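Local structure of 2-hydroxyisobutyryl-CoA synthetase (Aquincola tertiaricarbonis, 6HE2) at residues G220-A225 / L247-E252; G201-L206 / I226-V231; S342-L347 / Q364-R369; N24-A29 / R187-A192. The protein is a coenzyme A synthetase of the ANL superfamily of AMP-binding enzymes, with a large AMP-binding part and a smaller C-terminal domain. One frame throughout, in Å; residues are numbered along the deposited sequence.

In the fold
Contacts 1, 2 and 3 are buried, contact 2 lying farthest out of the three; contact 4 is only partly buried. Contacts 1 and 2 share helix 222-234 and both touch coenzyme A; they meet where Tyr224 OH lies 2.9 Å from Ser203 OG, a probable hydrogen bond. Contact 1 mixes parallel-sheet pairing, ring packing and a twice-held carboxylate, whereas contact 2 has no hydrogen bond between its own segments, its polar groups turning to coenzyme A. Contact 3, in the antiparallel sheet, touches 8LE as contact 1 does and adds a salt bridge. Contact 4, near strand 191-193, outermost within this chain in contact 1's parallel sheet, relies on arginine-to-backbone bonds.

Contact 1 of 4, residues G220-A225 / L247-E252; sequences GTPSYA and LFFSGE. With 8LE ([[(2~{R},3~{S},4~{R},5~{R})-5-(6-aminopurin-9-yl)-3,4-bis(oxidanyl)oxolan-2-yl]methoxy-oxidanyl-phosphoryl] 2-methyl-2-oxidanyl-propanoate), chain D; COA (coenzyme A), chain E.
With CG anti to its carbonyl carbon (chi1 -53°), Phe249 turns one face of its ring to Pro222, while Glu252, its CG set between backbone N and carbonyl carbon (chi1 53°), sends an extended chain past the same proline to Ser223. Pro222 CA stands 4.0 Å from the Phe249 ring centroid, almost on the ring normal, a CH-pi contact over the face. The proline ring and Phe249 slide past each other in opposite directions, and Ala225 CB reaches the far end of the phenyl ring, 3.5 Å from Phe249 CZ. These residues belong to a beta-alpha-beta unit, strand 217-220, helix 222-234 and strand 246-249; Gly220 and Phe249 pair as parallel neighbours through two weak backbone bonds, and Ile264 of helix 258-268 packs on both Pro222 and Phe249. At the helix start Thr221 is the N-cap, its OG1 accepting from Tyr224 N at 3.1 Å. Two donors grip Glu252 OE2 from the same face of the carboxylate: Ser223 OG on the syn lone pair at 2.9 Å, and Ser223 N from above the plane at 3.2 Å. Ser223 OG also accepts from coenzyme A N6A at 2.9 Å, so the adenine amino group, the serine and the carboxylate form a chain of bonds. Beyond the strand Ser250 OG shares a hydrogen bond of 2.7 Å with OAF of 8LE and another with Tyr219 OH.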
# COMPACT_ATOMS: atom_id res chain seq x y z
N GLY A 220 -8.49 4.08 -8.60
CA GLY A 220 -8.51 2.64 -8.85
C GLY A 220 -8.36 2.36 -10.32
O GLY A 220 -7.69 3.11 -11.05
N THR A 221 -9.00 1.28 -10.79
CA THR A 221 -9.04 0.89 -12.20
C THR A 221 -10.48 1.13 -12.68
O THR A 221 -11.40 1.06 -11.84
CB THR A 221 -8.65 -0.59 -12.38
OG1 THR A 221 -9.58 -1.43 -11.70
CG2 THR A 221 -7.23 -0.90 -11.95
N PRO A 222 -10.73 1.40 -13.99
CA PRO A 222 -12.12 1.55 -14.45
C PRO A 222 -12.97 0.32 -14.16
O PRO A 222 -14.13 0.47 -13.73
CB PRO A 222 -11.97 1.80 -15.97
CG PRO A 222 -10.55 2.27 -16.14
CD PRO A 222 -9.76 1.54 -15.11
N SER A 223 -12.42 -0.91 -14.36
CA SER A 223 -13.15 -2.18 -14.13
C SER A 223 -13.51 -2.36 -12.65
O SER A 223 -14.60 -2.87 -12.35
CB SER A 223 -12.38 -3.39 -14.64
OG SER A 223 -11.22 -3.64 -13.86
N TYR A 224 -12.60 -1.97 -11.73
CA TYR A 224 -12.90 -2.09 -10.31
C TYR A 224 -14.04 -1.10 -9.91
O TYR A 224 -14.93 -1.50 -9.16
CB TYR A 224 -11.66 -1.99 -9.39
CG TYR A 224 -12.06 -2.13 -7.94
CD1 TYR A 224 -12.47 -3.37 -7.42
CD2 TYR A 224 -12.17 -1.01 -7.11
CE1 TYR A 224 -12.95 -3.48 -6.11
CE2 TYR A 224 -12.63 -1.12 -5.80
CZ TYR A 224 -13.03 -2.35 -5.31
OH TYR A 224 -13.53 -2.45 -4.03
N ALA A 225 -14.02 0.14 -10.45
CA ALA A 225 -15.09 1.13 -10.22
C ALA A 225 -16.47 0.60 -10.72
O ALA A 225 -17.49 0.79 -10.05
CB ALA A 225 -14.75 2.44 -10.91
N LEU A 247 -13.21 10.61 -10.12
CA LEU A 247 -12.57 9.31 -10.03
C LEU A 247 -11.42 9.40 -11.02
O LEU A 247 -11.61 9.91 -12.12
CB LEU A 247 -13.49 8.14 -10.38
CG LEU A 247 -14.84 7.98 -9.65
CD1 LEU A 247 -15.97 8.72 -10.42
CD2 LEU A 247 -15.21 6.51 -9.55
N PHE A 248 -10.22 8.97 -10.63
CA PHE A 248 -9.07 8.97 -11.53
C PHE A 248 -8.51 7.56 -11.62
O PHE A 248 -8.31 6.92 -10.60
CB PHE A 248 -8.01 10.05 -11.16
CG PHE A 248 -7.28 9.96 -9.83
CD1 PHE A 248 -7.95 10.24 -8.64
CD2 PHE A 248 -5.90 9.77 -9.79
CE1 PHE A 248 -7.26 10.24 -7.42
CE2 PHE A 248 -5.21 9.77 -8.57
CZ PHE A 248 -5.90 9.99 -7.39
N PHE A 249 -8.29 7.08 -12.84
CA PHE A 249 -7.89 5.69 -13.10
C PHE A 249 -6.57 5.49 -13.84
O PHE A 249 -6.26 6.22 -14.78
CB PHE A 249 -9.02 4.99 -13.90
CG PHE A 249 -10.41 5.08 -13.31
CD1 PHE A 249 -10.65 4.71 -11.99
CD2 PHE A 249 -11.49 5.47 -14.09
CE1 PHE A 249 -11.94 4.76 -11.45
CE2 PHE A 249 -12.78 5.49 -13.56
CZ PHE A 249 -13.00 5.15 -12.25
N SER A 250 -5.87 4.42 -13.49
CA SER A 250 -4.64 3.97 -14.18
C SER A 250 -4.54 2.42 -14.16
O SER A 250 -5.22 1.77 -13.37
CB SER A 250 -3.39 4.64 -13.60
OG SER A 250 -2.80 3.91 -12.54
N GLY A 251 -3.73 1.85 -15.04
CA GLY A 251 -3.45 0.42 -15.07
C GLY A 251 -4.04 -0.37 -16.22
O GLY A 251 -3.53 -1.44 -16.56
N GLU A 252 -5.12 0.12 -16.81
CA GLU A 252 -5.82 -0.57 -17.90
C GLU A 252 -6.64 0.44 -18.70
O GLU A 252 -6.93 1.51 -18.17
CB GLU A 252 -6.74 -1.69 -17.33
CG GLU A 252 -7.71 -1.24 -16.25
CD GLU A 252 -8.66 -2.28 -15.70
OE1 GLU A 252 -8.21 -3.19 -14.97
OE2 GLU A 252 -9.89 -2.10 -15.90
C2 8LE D . -4.55 2.36 -21.36
CAA 8LE D . 1.61 2.09 -12.81
CAZ 8LE D . 0.37 1.87 -13.69
CAB 8LE D . 0.38 2.77 -14.93
OAF 8LE D . -0.82 2.16 -12.94
CAS 8LE D . 0.41 0.43 -14.16
OAD 8LE D . -0.44 -0.38 -13.81
OAQ 8LE D . 1.50 0.02 -15.04
PBC 8LE D . 1.91 -1.49 -15.42
OAI 8LE D . 1.35 -2.48 -14.42
OAE 8LE D . 3.41 -1.60 -15.50
O5' 8LE D . 1.35 -1.79 -16.91
C5' 8LE D . 1.57 -0.83 -17.95
C4' 8LE D . 0.72 -1.17 -19.16
O4' 8LE D . -0.67 -1.18 -18.80
C3' 8LE D . 0.83 -0.10 -20.23
O3' 8LE D . 1.96 -0.26 -21.09
C2' 8LE D . -0.53 -0.13 -20.92
O2' 8LE D . -0.57 -1.19 -21.89
C1' 8LE D . -1.47 -0.52 -19.79
N9 8LE D . -2.09 0.71 -19.21
C8 8LE D . -1.77 1.29 -18.04
N7 8LE D . -2.51 2.40 -17.85
C5 8LE D . -3.28 2.56 -18.95
C4 8LE D . -3.02 1.49 -19.80
N3 8LE D . -3.66 1.43 -21.01
N1 8LE D . -4.85 3.38 -20.54
C6 8LE D . -4.22 3.52 -19.34
N6 8LE D . -4.53 4.55 -18.53
N1A COA E . -10.45 -5.36 -10.22
C2A COA E . -9.90 -5.81 -9.08
N3A COA E . -10.37 -6.73 -8.23
C4A COA E . -11.56 -7.21 -8.65
C5A COA E . -12.26 -6.82 -9.78
C6A COA E . -11.64 -5.86 -10.61
N6A COA E . -12.13 -5.47 -11.80
N7A COA E . -13.45 -7.53 -9.90
C8A COA E . -13.43 -8.33 -8.86
N9A COA E . -12.31 -8.21 -8.07
C1B COA E . -11.94 -9.02 -6.91
C2B COA E . -12.48 -8.50 -5.57
O2B COA E . -11.56 -8.71 -4.51
C3B COA E . -13.75 -9.34 -5.44
O3B COA E . -14.24 -9.47 -4.09
P3B COA E . -15.20 -8.40 -3.37
O7A COA E . -14.36 -7.17 -3.07
O8A COA E . -15.72 -9.07 -2.13
O9A COA E . -16.39 -8.17 -4.27
C4B COA E . -13.30 -10.69 -5.98
O4B COA E . -12.44 -10.33 -7.09
C5B COA E . -14.40 -11.59 -6.48
O5B COA E . -15.18 -10.86 -7.45
P1A COA E . -16.50 -11.47 -8.11
O1A COA E . -17.19 -10.55 -9.06
O2A COA E . -17.48 -11.85 -6.99
O3A COA E . -16.01 -12.78 -8.88
P2A COA E . -14.88 -13.15 -9.94
O4A COA E . -13.69 -13.69 -9.24
O5A COA E . -15.48 -14.28 -10.81
O6A COA E . -14.51 -11.91 -10.93
CBP COA E . -12.74 -11.12 -12.42
CCP COA E . -13.74 -12.23 -12.11
CDP COA E . -11.97 -11.59 -13.66
CEP COA E . -13.49 -9.82 -12.78
CAP COA E . -11.75 -10.83 -11.26
OAP COA E . -11.59 -11.92 -10.36

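Contact 2 of 4, residues G201-L206 / I226-V231; sequences GMSARL and IHLAEV. With COA (coenzyme A), chain E.
Apolar packing joins Leu206 to Leu228, whose side chains cross at about a right angle with Leu206 CD2 4.0 Å from Leu228 CD2. Val231 CG1, anti to its own backbone N (chi1 166°), presses on the first turn of the other helix, 3.5 Å from Ala204 N, and Leu228 CD1 touches Ser203 O. The polar contacts converge on coenzyme A. Its O7A accepts from Ser203 OG at 2.7 Å and from Ser203 N at 2.9 Å, while O8A takes Gly201 N at 2.8 Å, so the 3'-phosphate is held at the start of helix 202-213. At the edge of the His227 imidazole, in its plane, sit Ser203 OG, 3.4 Å from His227 CE1, and coenzyme A O9A, 2.9 Å from the same carbon; the C8A/N7A edge of the adenine lies over one face, C8A above the ring centre. The segments of helices 202-213 and 222-234 cross at -68°, axes 9.3 Å apart; Tyr268 of helix 258-268 packs on Leu228, and Met202 packs on Ser173 of the second subunit.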
# COMPACT_ATOMS: atom_id res chain seq x y z
N GLY A 201 -14.68 -9.87 0.29
CA GLY A 201 -15.40 -9.14 1.33
C GLY A 201 -15.04 -7.66 1.41
O GLY A 201 -15.70 -6.91 2.15
N MET A 202 -14.01 -7.22 0.66
CA MET A 202 -13.55 -5.82 0.69
C MET A 202 -14.53 -4.82 0.10
O MET A 202 -14.80 -3.80 0.76
CB MET A 202 -12.17 -5.65 0.05
CG MET A 202 -11.04 -5.79 1.03
SD MET A 202 -9.42 -5.51 0.25
CE MET A 202 -8.74 -4.37 1.28
N SER A 203 -15.08 -5.10 -1.11
CA SER A 203 -16.00 -4.19 -1.81
C SER A 203 -17.25 -3.87 -0.99
O SER A 203 -17.59 -2.68 -0.86
CB SER A 203 -16.35 -4.69 -3.20
OG SER A 203 -15.19 -4.78 -4.02
N ALA A 204 -17.90 -4.88 -0.37
CA ALA A 204 -19.07 -4.65 0.47
C ALA A 204 -18.75 -3.79 1.70
O ALA A 204 -19.61 -3.02 2.15
CB ALA A 204 -19.72 -5.97 0.87
N ARG A 205 -17.52 -3.89 2.23
CA ARG A 205 -17.06 -3.10 3.39
C ARG A 205 -16.80 -1.65 2.94
O ARG A 205 -17.22 -0.71 3.61
CB ARG A 205 -15.79 -3.74 3.97
CG ARG A 205 -15.26 -3.18 5.31
CD ARG A 205 -14.03 -3.97 5.80
NE ARG A 205 -14.32 -5.40 5.87
CZ ARG A 205 -13.70 -6.34 5.14
NH1 ARG A 205 -12.69 -6.01 4.34
NH2 ARG A 205 -14.06 -7.61 5.25
N LEU A 206 -16.15 -1.49 1.79
CA LEU A 206 -15.85 -0.20 1.18
C LEU A 206 -17.08 0.65 0.91
O LEU A 206 -17.03 1.84 1.20
CB LEU A 206 -15.00 -0.37 -0.10
CG LEU A 206 -14.47 0.93 -0.77
CD1 LEU A 206 -13.76 1.85 0.26
CD2 LEU A 206 -13.56 0.59 -1.93
N ILE A 226 -16.50 -0.10 -11.88
CA ILE A 226 -17.74 -0.72 -12.40
C ILE A 226 -18.22 -1.82 -11.42
O ILE A 226 -19.39 -1.84 -11.06
CB ILE A 226 -17.55 -1.21 -13.88
CG1 ILE A 226 -17.37 -0.02 -14.84
CG2 ILE A 226 -18.69 -2.16 -14.36
CD1 ILE A 226 -16.69 -0.34 -16.19
N HIS A 227 -17.30 -2.69 -10.95
CA HIS A 227 -17.59 -3.75 -9.97
C HIS A 227 -18.07 -3.18 -8.61
O HIS A 227 -18.97 -3.75 -8.00
CB HIS A 227 -16.33 -4.62 -9.74
CG HIS A 227 -16.49 -5.65 -8.66
ND1 HIS A 227 -15.99 -5.44 -7.39
CD2 HIS A 227 -17.12 -6.84 -8.68
CE1 HIS A 227 -16.31 -6.51 -6.69
NE2 HIS A 227 -16.99 -7.38 -7.42
N LEU A 228 -17.43 -2.10 -8.12
CA LEU A 228 -17.81 -1.46 -6.87
C LEU A 228 -19.23 -0.84 -6.96
O LEU A 228 -19.99 -0.91 -5.99
CB LEU A 228 -16.75 -0.44 -6.45
CG LEU A 228 -16.92 0.18 -5.06
CD1 LEU A 228 -16.70 -0.87 -3.94
CD2 LEU A 228 -16.04 1.38 -4.91
N ALA A 229 -19.60 -0.28 -8.13
CA ALA A 229 -20.93 0.29 -8.37
C ALA A 229 -21.99 -0.81 -8.28
O ALA A 229 -23.06 -0.59 -7.71
CB ALA A 229 -20.97 0.99 -9.73
N GLU A 230 -21.68 -2.01 -8.78
CA GLU A 230 -22.57 -3.17 -8.73
C GLU A 230 -22.69 -3.69 -7.31
O GLU A 230 -23.79 -3.98 -6.86
CB GLU A 230 -22.09 -4.26 -9.70
CG GLU A 230 -22.28 -3.87 -11.16
CD GLU A 230 -21.43 -4.58 -12.21
OE1 GLU A 230 -20.73 -5.56 -11.87
OE2 GLU A 230 -21.50 -4.15 -13.39
N VAL A 231 -21.56 -3.77 -6.57
CA VAL A 231 -21.56 -4.21 -5.17
C VAL A 231 -22.44 -3.25 -4.32
O VAL A 231 -23.23 -3.71 -3.50
CB VAL A 231 -20.13 -4.44 -4.60
CG1 VAL A 231 -20.15 -4.55 -3.07
CG2 VAL A 231 -19.51 -5.70 -5.21
N1A COA E . -10.45 -5.36 -10.22
C2A COA E . -9.90 -5.81 -9.08
N3A COA E . -10.37 -6.73 -8.23
C4A COA E . -11.56 -7.21 -8.65
C5A COA E . -12.26 -6.82 -9.78
C6A COA E . -11.64 -5.86 -10.61
N6A COA E . -12.13 -5.47 -11.80
N7A COA E . -13.45 -7.53 -9.90
C8A COA E . -13.43 -8.33 -8.86
N9A COA E . -12.31 -8.21 -8.07
C1B COA E . -11.94 -9.02 -6.91
C2B COA E . -12.48 -8.50 -5.57
O2B COA E . -11.56 -8.71 -4.51
C3B COA E . -13.75 -9.34 -5.44
O3B COA E . -14.24 -9.47 -4.09
P3B COA E . -15.20 -8.40 -3.37
O7A COA E . -14.36 -7.17 -3.07
O8A COA E . -15.72 -9.07 -2.13
O9A COA E . -16.39 -8.17 -4.27
C4B COA E . -13.30 -10.69 -5.98
O4B COA E . -12.44 -10.33 -7.09
C5B COA E . -14.40 -11.59 -6.48
O5B COA E . -15.18 -10.86 -7.45
P1A COA E . -16.50 -11.47 -8.11
O1A COA E . -17.19 -10.55 -9.06
O2A COA E . -17.48 -11.85 -6.99
O3A COA E . -16.01 -12.78 -8.88
P2A COA E . -14.88 -13.15 -9.94
O4A COA E . -13.69 -13.69 -9.24
O5A COA E . -15.48 -14.28 -10.81
O6A COA E . -14.51 -11.91 -10.93
CBP COA E . -12.74 -11.12 -12.42
CCP COA E . -13.74 -12.23 -12.11
CDP COA E . -11.97 -11.59 -13.66
CEP COA E . -13.49 -9.82 -12.78
CAP COA E . -11.75 -10.83 -11.26
OAP COA E . -11.59 -11.92 -10.36

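Contact 3 of 4, residues S342-L347 / Q364-R369; sequences SGDLTL and QGIFGR. With 8LE ([[(2~{R},3~{S},4~{R},5~{R})-5-(6-aminopurin-9-yl)-3,4-bis(oxidanyl)oxolan-2-yl]methoxy-oxidanyl-phosphoryl] 2-methyl-2-oxidanyl-propanoate), chain D.
Arg369 lays one face of its guanidinium over the backbone of Gly343, with Gly343 O 3.2 Å above the plane and over its centre. The chain reaches there by bending at chi2 (-78°) and again at chi3. NH1 then bonds in two directions: in the guanidinium plane to Asp344 OD1 at 2.8 Å, a salt bridge in which NH1 approaches OD1 from above the carboxylate plane, and to Ser342 O at 3.0 Å. A water links Arg369 NH2 with Ser342 O as well. Asp344 OD1 also lies 2.7 Å from the O2' of 8LE and OD2 lies 2.7 Å from its O3', which places the carboxylate against the ribose hydroxyls, consistent with the nucleotide pocket of AMP-binding enzymes; Arg369 therefore probably helps to hold it in position. Strands 340-347 and 366-369 form this antiparallel edge of the sheet, and a beta bulge shifts the register between Asp344 and Leu345. Past the bulge, Phe367 N donates to Leu345 O at 3.1 Å, the firm backbone bond of a hydrogen-bonded pair; Leu345 N gives only weak bonds, to Phe367 O and Gly368 O. Leu345 O also lies over one face of the Phe367 ring. Ile366 CG2 packs on Asp344 CB at 3.6 Å, and Ile366 O and CB lie against C2 of the adenine of 8LE. Thr346 OG1 donates to Gly365 O at 2.7 Å.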
# COMPACT_ATOMS: atom_id res chain seq x y z
N SER A 342 7.22 1.47 -24.78
CA SER A 342 6.01 1.00 -24.09
C SER A 342 5.37 -0.19 -24.80
O SER A 342 4.78 -1.05 -24.14
CB SER A 342 4.99 2.13 -23.98
OG SER A 342 4.46 2.44 -25.26
N GLY A 343 5.41 -0.15 -26.14
CA GLY A 343 4.80 -1.15 -27.01
C GLY A 343 3.32 -0.89 -27.22
O GLY A 343 2.63 -1.68 -27.88
N ASP A 344 2.81 0.20 -26.63
CA ASP A 344 1.40 0.60 -26.75
C ASP A 344 1.19 1.43 -27.99
O ASP A 344 2.14 1.82 -28.66
CB ASP A 344 0.95 1.42 -25.54
CG ASP A 344 1.11 0.70 -24.24
OD1 ASP A 344 0.65 -0.45 -24.15
OD2 ASP A 344 1.75 1.26 -23.32
N LEU A 345 -0.06 1.71 -28.27
CA LEU A 345 -0.41 2.51 -29.43
C LEU A 345 -1.18 3.75 -28.94
O LEU A 345 -1.86 3.69 -27.91
CB LEU A 345 -1.25 1.65 -30.38
CG LEU A 345 -1.35 2.08 -31.81
CD1 LEU A 345 0.04 2.22 -32.47
CD2 LEU A 345 -2.26 1.13 -32.57
N THR A 346 -0.99 4.87 -29.61
CA THR A 346 -1.68 6.12 -29.26
C THR A 346 -1.64 7.08 -30.42
O THR A 346 -0.85 6.89 -31.35
CB THR A 346 -1.13 6.74 -27.94
OG1 THR A 346 -2.05 7.71 -27.47
CG2 THR A 346 0.25 7.40 -28.11
N LEU A 347 -2.47 8.12 -30.35
CA LEU A 347 -2.48 9.22 -31.28
C LEU A 347 -2.14 10.46 -30.46
O LEU A 347 -2.68 10.61 -29.36
CB LEU A 347 -3.86 9.41 -31.96
CG LEU A 347 -3.89 10.54 -33.00
CD1 LEU A 347 -4.31 10.05 -34.35
CD2 LEU A 347 -4.74 11.69 -32.53
N GLN A 364 -7.40 10.09 -27.44
CA GLN A 364 -8.10 8.82 -27.21
C GLN A 364 -7.37 7.98 -26.16
O GLN A 364 -7.59 6.77 -26.06
CB GLN A 364 -8.30 8.05 -28.53
CG GLN A 364 -9.48 8.58 -29.35
CD GLN A 364 -9.05 9.49 -30.49
OE1 GLN A 364 -8.52 9.04 -31.51
NE2 GLN A 364 -9.38 10.77 -30.38
N GLY A 365 -6.53 8.65 -25.37
CA GLY A 365 -5.70 8.01 -24.35
C GLY A 365 -4.77 7.01 -25.02
O GLY A 365 -4.29 7.25 -26.13
N ILE A 366 -4.57 5.86 -24.37
CA ILE A 366 -3.72 4.76 -24.84
C ILE A 366 -4.60 3.54 -25.15
O ILE A 366 -5.45 3.16 -24.35
CB ILE A 366 -2.55 4.50 -23.82
CG1 ILE A 366 -1.52 5.66 -23.88
CG2 ILE A 366 -1.87 3.15 -24.06
CD1 ILE A 366 -0.74 5.90 -22.61
N PHE A 367 -4.44 2.99 -26.35
CA PHE A 367 -5.20 1.85 -26.86
C PHE A 367 -4.23 0.97 -27.67
O PHE A 367 -3.16 1.44 -28.04
CB PHE A 367 -6.36 2.35 -27.76
CG PHE A 367 -5.93 3.37 -28.80
CD1 PHE A 367 -5.83 4.72 -28.48
CD2 PHE A 367 -5.59 2.97 -30.09
CE1 PHE A 367 -5.41 5.65 -29.43
CE2 PHE A 367 -5.16 3.90 -31.04
CZ PHE A 367 -5.09 5.24 -30.71
N GLY A 368 -4.58 -0.29 -27.88
CA GLY A 368 -3.79 -1.22 -28.68
C GLY A 368 -2.31 -1.39 -28.40
O GLY A 368 -1.76 -0.88 -27.42
N ARG A 369 -1.65 -2.13 -29.31
CA ARG A 369 -0.25 -2.49 -29.20
C ARG A 369 0.43 -2.50 -30.57
O ARG A 369 -0.24 -2.56 -31.59
CB ARG A 369 -0.13 -3.92 -28.58
CG ARG A 369 -0.76 -4.12 -27.18
CD ARG A 369 0.08 -3.57 -26.04
NE ARG A 369 1.38 -4.22 -25.99
CZ ARG A 369 2.43 -3.77 -25.31
NH1 ARG A 369 2.33 -2.65 -24.61
NH2 ARG A 369 3.58 -4.42 -25.35
C2 8LE D . -4.55 2.36 -21.36
CAA 8LE D . 1.61 2.09 -12.81
CAZ 8LE D . 0.37 1.87 -13.69
CAB 8LE D . 0.38 2.77 -14.93
OAF 8LE D . -0.82 2.16 -12.94
CAS 8LE D . 0.41 0.43 -14.16
OAD 8LE D . -0.44 -0.38 -13.81
OAQ 8LE D . 1.50 0.02 -15.04
PBC 8LE D . 1.91 -1.49 -15.42
OAI 8LE D . 1.35 -2.48 -14.42
OAE 8LE D . 3.41 -1.60 -15.50
O5' 8LE D . 1.35 -1.79 -16.91
C5' 8LE D . 1.57 -0.83 -17.95
C4' 8LE D . 0.72 -1.17 -19.16
O4' 8LE D . -0.67 -1.18 -18.80
C3' 8LE D . 0.83 -0.10 -20.23
O3' 8LE D . 1.96 -0.26 -21.09
C2' 8LE D . -0.53 -0.13 -20.92
O2' 8LE D . -0.57 -1.19 -21.89
C1' 8LE D . -1.47 -0.52 -19.79
N9 8LE D . -2.09 0.71 -19.21
C8 8LE D . -1.77 1.29 -18.04
N7 8LE D . -2.51 2.40 -17.85
C5 8LE D . -3.28 2.56 -18.95
C4 8LE D . -3.02 1.49 -19.80
N3 8LE D . -3.66 1.43 -21.01
N1 8LE D . -4.85 3.38 -20.54
C6 8LE D . -4.22 3.52 -19.34
N6 8LE D . -4.53 4.55 -18.53
O HOH W 1 5.36 -3.90 -23.26
O HOH W 2 -2.21 -0.86 -24.76
O HOH W 3 -4.89 9.24 -28.34

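Contact 4 of 4, residues N24-A29 / R187-A192; sequences NYLPPA and RLRAKA
Arg187 points the end of its guanidinium at Tyr25 O and grips that single oxygen with two nitrogens, NH2 at 2.8 Å and NH1 at 3.0 Å. The oxygen lies within 3° of the guanidinium plane for both bonds; NH2 comes in the carbonyl plane on a lone pair, whereas NH1 is tilted from it. A bend at chi2 (48°) turns the arginine toward the loop, and Asn149 OD1 holds its NE and Asp22 O its NH2, which together fix the head group. Leu26 runs past Arg187 in the opposite direction, bringing Leu26 CD2 to 4.1 Å from Arg187 NH1, and its other branch, CD1, meets Arg189 CG, 4.0 Å away. The Arg189 guanidinium is turned nearly perpendicular (81°) to the Asn24 amide; its NH2 instead makes a weak bond to Glu23 O. Arg189 carries the positive phi of a Schellman motif ending helix 176-187, and the N-terminal loop thus packs against a helix end leading into strand 191-193, outermost within this chain, where Ala192 makes backbone hydrogen bonds to the second subunit.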
# COMPACT_ATOMS: atom_id res chain seq x y z
N ASN A 24 6.85 22.05 1.71
CA ASN A 24 5.81 22.88 2.33
C ASN A 24 5.02 23.77 1.35
O ASN A 24 4.01 24.37 1.74
CB ASN A 24 6.41 23.72 3.47
CG ASN A 24 7.32 22.95 4.41
OD1 ASN A 24 8.53 23.23 4.51
ND2 ASN A 24 6.78 21.94 5.07
N TYR A 25 5.47 23.86 0.08
CA TYR A 25 4.78 24.66 -0.93
C TYR A 25 3.40 24.10 -1.27
O TYR A 25 3.23 22.90 -1.51
CB TYR A 25 5.63 24.78 -2.22
CG TYR A 25 4.84 25.28 -3.43
CD1 TYR A 25 4.56 26.64 -3.59
CD2 TYR A 25 4.34 24.40 -4.38
CE1 TYR A 25 3.82 27.10 -4.67
CE2 TYR A 25 3.60 24.85 -5.46
CZ TYR A 25 3.33 26.20 -5.60
OH TYR A 25 2.60 26.66 -6.66
N LEU A 26 2.43 24.98 -1.32
CA LEU A 26 1.07 24.71 -1.75
C LEU A 26 0.65 25.90 -2.63
O LEU A 26 0.97 27.04 -2.31
CB LEU A 26 0.09 24.48 -0.57
CG LEU A 26 0.03 23.05 0.02
CD1 LEU A 26 -1.03 22.95 1.11
CD2 LEU A 26 -0.28 22.01 -1.03
N PRO A 27 0.04 25.66 -3.81
CA PRO A 27 -0.33 26.79 -4.67
C PRO A 27 -1.40 27.69 -4.06
O PRO A 27 -2.15 27.21 -3.20
CB PRO A 27 -0.86 26.11 -5.96
CG PRO A 27 -0.42 24.68 -5.85
CD PRO A 27 -0.40 24.37 -4.39
N PRO A 28 -1.55 28.97 -4.50
CA PRO A 28 -2.67 29.78 -4.00
C PRO A 28 -3.96 29.04 -4.33
O PRO A 28 -4.04 28.36 -5.37
CB PRO A 28 -2.56 31.09 -4.81
CG PRO A 28 -1.18 31.13 -5.31
CD PRO A 28 -0.77 29.70 -5.53
N ALA A 29 -4.96 29.13 -3.45
CA ALA A 29 -6.23 28.42 -3.61
C ALA A 29 -7.01 28.70 -4.95
O ALA A 29 -7.76 27.83 -5.40
CB ALA A 29 -7.12 28.68 -2.40
N ARG A 187 1.26 14.30 -0.34
CA ARG A 187 1.98 15.54 -0.64
C ARG A 187 0.99 16.73 -0.87
O ARG A 187 1.29 17.87 -0.48
CB ARG A 187 2.99 15.33 -1.80
CG ARG A 187 3.81 16.56 -2.23
CD ARG A 187 4.44 17.33 -1.09
NE ARG A 187 5.03 18.59 -1.54
CZ ARG A 187 4.45 19.79 -1.46
NH1 ARG A 187 3.25 19.91 -0.91
NH2 ARG A 187 5.08 20.86 -1.91
N LEU A 188 -0.19 16.44 -1.43
CA LEU A 188 -1.28 17.38 -1.69
C LEU A 188 -1.94 17.89 -0.40
O LEU A 188 -2.64 18.90 -0.41
CB LEU A 188 -2.34 16.67 -2.58
CG LEU A 188 -3.60 17.46 -3.00
CD1 LEU A 188 -3.24 18.76 -3.73
CD2 LEU A 188 -4.50 16.62 -3.85
N ARG A 189 -1.72 17.16 0.72
CA ARG A 189 -2.30 17.42 2.04
C ARG A 189 -3.80 17.07 2.04
O ARG A 189 -4.59 17.64 2.79
CB ARG A 189 -1.99 18.83 2.62
CG ARG A 189 -0.52 19.26 2.55
CD ARG A 189 0.31 18.67 3.66
NE ARG A 189 1.58 19.36 3.83
CZ ARG A 189 2.72 19.00 3.24
NH1 ARG A 189 2.75 17.96 2.42
NH2 ARG A 189 3.83 19.68 3.48
N ALA A 190 -4.17 16.08 1.23
CA ALA A 190 -5.51 15.51 1.20
C ALA A 190 -5.65 14.57 2.41
O ALA A 190 -4.64 14.16 2.98
CB ALA A 190 -5.68 14.71 -0.08
N LYS A 191 -6.87 14.21 2.80
CA LYS A 191 -7.08 13.21 3.85
C LYS A 191 -6.97 11.85 3.10
O LYS A 191 -7.86 11.53 2.32
CB LYS A 191 -8.48 13.35 4.51
CG LYS A 191 -8.65 14.59 5.37
CD LYS A 191 -9.85 14.46 6.32
CE LYS A 191 -11.09 15.16 5.82
NZ LYS A 191 -12.27 14.85 6.66
N ALA A 192 -5.85 11.11 3.26
CA ALA A 192 -5.68 9.85 2.53
C ALA A 192 -6.45 8.71 3.18
O ALA A 192 -6.38 8.53 4.39
CB ALA A 192 -4.21 9.50 2.39